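Local coordinates for protein autotransporter adhesin (Vibrio vulnificus, PDB 4ERR) that probably directs a toxin effector domain to the host cell membrane, serving as the four-helical-bundle membrane localization domain of a MARTX toxin, at residues P20-Y25 with Y57-H61. Sequence-based numbering, arbitrary orientation.
Sequences PIGASY and YIAEH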
loop_
_atom_site.group_PDB
_atom_site.type_symbol
_atom_site.label_atom_id
_atom_site.label_comp_id
_atom_site.label_asym_id
_atom_site.label_seq_id
_atom_site.Cartn_x
_atom_site.Cartn_y
_atom_site.Cartn_z
ATOM N N PRO B 20 1.671 -10.605 -4.984
ATOM C CA PRO B 20 2.950 -11.026 -4.373
ATOM C C PRO B 20 3.281 -10.297 -3.089
ATOM O O PRO B 20 3.967 -10.840 -2.216
ATOM C CB PRO B 20 3.997 -10.698 -5.453
ATOM C CG PRO B 20 3.335 -9.697 -6.354
ATOM C CD PRO B 20 1.875 -10.025 -6.335
ATOM N N ILE B 21 2.797 -9.055 -2.967
ATOM C CA ILE B 21 3.046 -8.274 -1.763
ATOM C C ILE B 21 2.278 -8.914 -0.621
ATOM O O ILE B 21 2.815 -9.093 0.469
ATOM C CB ILE B 21 2.626 -6.793 -1.937
ATOM C CG1 ILE B 21 3.346 -6.157 -3.133
ATOM C CG2 ILE B 21 2.927 -5.984 -0.669
ATOM C CD1 ILE B 21 2.989 -4.716 -3.387
ATOM N N GLY B 22 1.021 -9.278 -0.878
ATOM C CA GLY B 22 0.179 -9.933 0.121
ATOM C C GLY B 22 0.753 -11.256 0.594
ATOM O O GLY B 22 0.660 -11.599 1.783
ATOM N N ALA B 23 1.362 -11.995 -0.336
ATOM C CA ALA B 23 2.026 -13.244 0.006
ATOM C C ALA B 23 3.230 -13.023 0.957
ATOM O O ALA B 23 3.382 -13.739 1.959
ATOM C CB ALA B 23 2.450 -14.000 -1.274
ATOM N N SER B 24 4.079 -12.050 0.644
ATOM C CA SER B 24 5.189 -11.721 1.529
ATOM C C SER B 24 4.666 -11.259 2.889
ATOM O O SER B 24 5.186 -11.643 3.926
ATOM C CB SER B 24 6.107 -10.653 0.915
ATOM O OG SER B 24 6.725 -11.115 -0.264
ATOM N N TYR B 25 3.606 -10.447 2.878
ATOM C CA TYR B 25 3.023 -9.975 4.127
ATOM C C TYR B 25 2.536 -11.122 5.006
ATOM O O TYR B 25 2.763 -11.135 6.206
ATOM C CB TYR B 25 1.912 -8.973 3.877
ATOM C CG TYR B 25 1.337 -8.334 5.094
ATOM C CD1 TYR B 25 2.139 -7.622 5.976
ATOM C CD2 TYR B 25 -0.032 -8.350 5.340
ATOM C CE1 TYR B 25 1.591 -6.970 7.083
ATOM C CE2 TYR B 25 -0.588 -7.678 6.450
ATOM C CZ TYR B 25 0.221 -7.004 7.306
ATOM O OH TYR B 25 -0.335 -6.323 8.389
ATOM N N TYR B 57 10.998 -7.646 2.979
ATOM C CA TYR B 57 9.767 -7.093 2.475
ATOM C C TYR B 57 9.920 -5.605 2.141
ATOM O O TYR B 57 9.507 -5.175 1.079
ATOM C CB TYR B 57 8.624 -7.343 3.504
ATOM C CG TYR B 57 7.316 -6.652 3.177
ATOM C CD1 TYR B 57 7.152 -5.290 3.427
ATOM C CD2 TYR B 57 6.229 -7.351 2.652
ATOM C CE1 TYR B 57 5.980 -4.639 3.113
ATOM C CE2 TYR B 57 5.032 -6.699 2.356
ATOM C CZ TYR B 57 4.911 -5.345 2.588
ATOM O OH TYR B 57 3.711 -4.729 2.259
ATOM N N ILE B 58 10.489 -4.822 3.050
ATOM C CA ILE B 58 10.606 -3.375 2.827
ATOM C C ILE B 58 11.503 -3.067 1.621
ATOM O O ILE B 58 11.297 -2.056 0.936
ATOM C CB ILE B 58 11.057 -2.651 4.110
ATOM C CG1 ILE B 58 10.003 -2.827 5.220
ATOM C CG2 ILE B 58 11.317 -1.169 3.841
ATOM C CD1 ILE B 58 8.796 -1.920 5.107
ATOM N N ALA B 59 12.502 -3.914 1.357
ATOM C CA ALA B 59 13.337 -3.762 0.164
ATOM C C ALA B 59 12.613 -4.186 -1.119
ATOM O O ALA B 59 12.717 -3.517 -2.161
ATOM C CB ALA B 59 14.657 -4.570 0.337
ATOM N N GLU B 60 11.858 -5.274 -1.023
ATOM C CA GLU B 60 11.185 -5.888 -2.171
ATOM C C GLU B 60 9.862 -5.211 -2.572
ATOM O O GLU B 60 9.511 -5.189 -3.766
ATOM C CB GLU B 60 10.907 -7.360 -1.845
ATOM C CG GLU B 60 10.479 -8.236 -3.015
ATOM C CD GLU B 60 10.335 -9.722 -2.638
ATOM O OE1 GLU B 60 10.739 -10.144 -1.503
ATOM O OE2 GLU B 60 9.818 -10.478 -3.492
ATOM N N HIS B 61 9.139 -4.675 -1.588
ATOM C CA HIS B 61 7.785 -4.146 -1.804
ATOM C C HIS B 61 7.577 -2.731 -1.243
ATOM O O HIS B 61 6.741 -2.505 -0.360
ATOM C CB HIS B 61 6.777 -5.092 -1.159
ATOM C CG HIS B 61 6.929 -6.529 -1.560
ATOM N ND1 HIS B 61 6.758 -6.974 -2.855
ATOM C CD2 HIS B 61 7.150 -7.640 -0.807
ATOM C CE1 HIS B 61 6.890 -8.294 -2.882
ATOM N NE2 HIS B 61 7.163 -8.715 -1.658
HETATM O O HOH W 1 9.380 -10.108 0.927
#
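S24 on helix 7-37 makes a direct polar link to H61, just past the end of helix 41-60: S24 OG lies 2.8 Å from H61 NE2, near the plane of the imidazole, and either atom could be the donor. OG stands beside the backbone N (chi1 -64°), anti to the carbonyl carbon. S24 OG also bonds a water 3.1 Å away. That water donates to E60 OE1 at 2.8 Å, so the carboxylate joins indirectly.

The H61 ring is sandwiched. I21 CA sits 4.0 Å from its centroid, almost on the ring normal, in a CH-pi contact, while CG of the preceding residue, E60, lies over the opposite face, offset toward the rim. I21 CG1 packs against H61 ND1 at 3.5 Å.

Apolar packing continues to Y57, whose side chain crosses that of I21 at about a right angle. I21 CG2 meets Y57 CE2 at 3.8 Å, S24 CB lies at the ring edge, and H61 CB covers one face. Y57 OH bonds to N67 of the second subunit, which also holds the H61 carbonyl.

H61 leaves helical geometry here. The bond at NE2 and the packing on both faces together probably limit its ring's tilt and rotation, tying the helix end to its neighbour within the two-chain assembly.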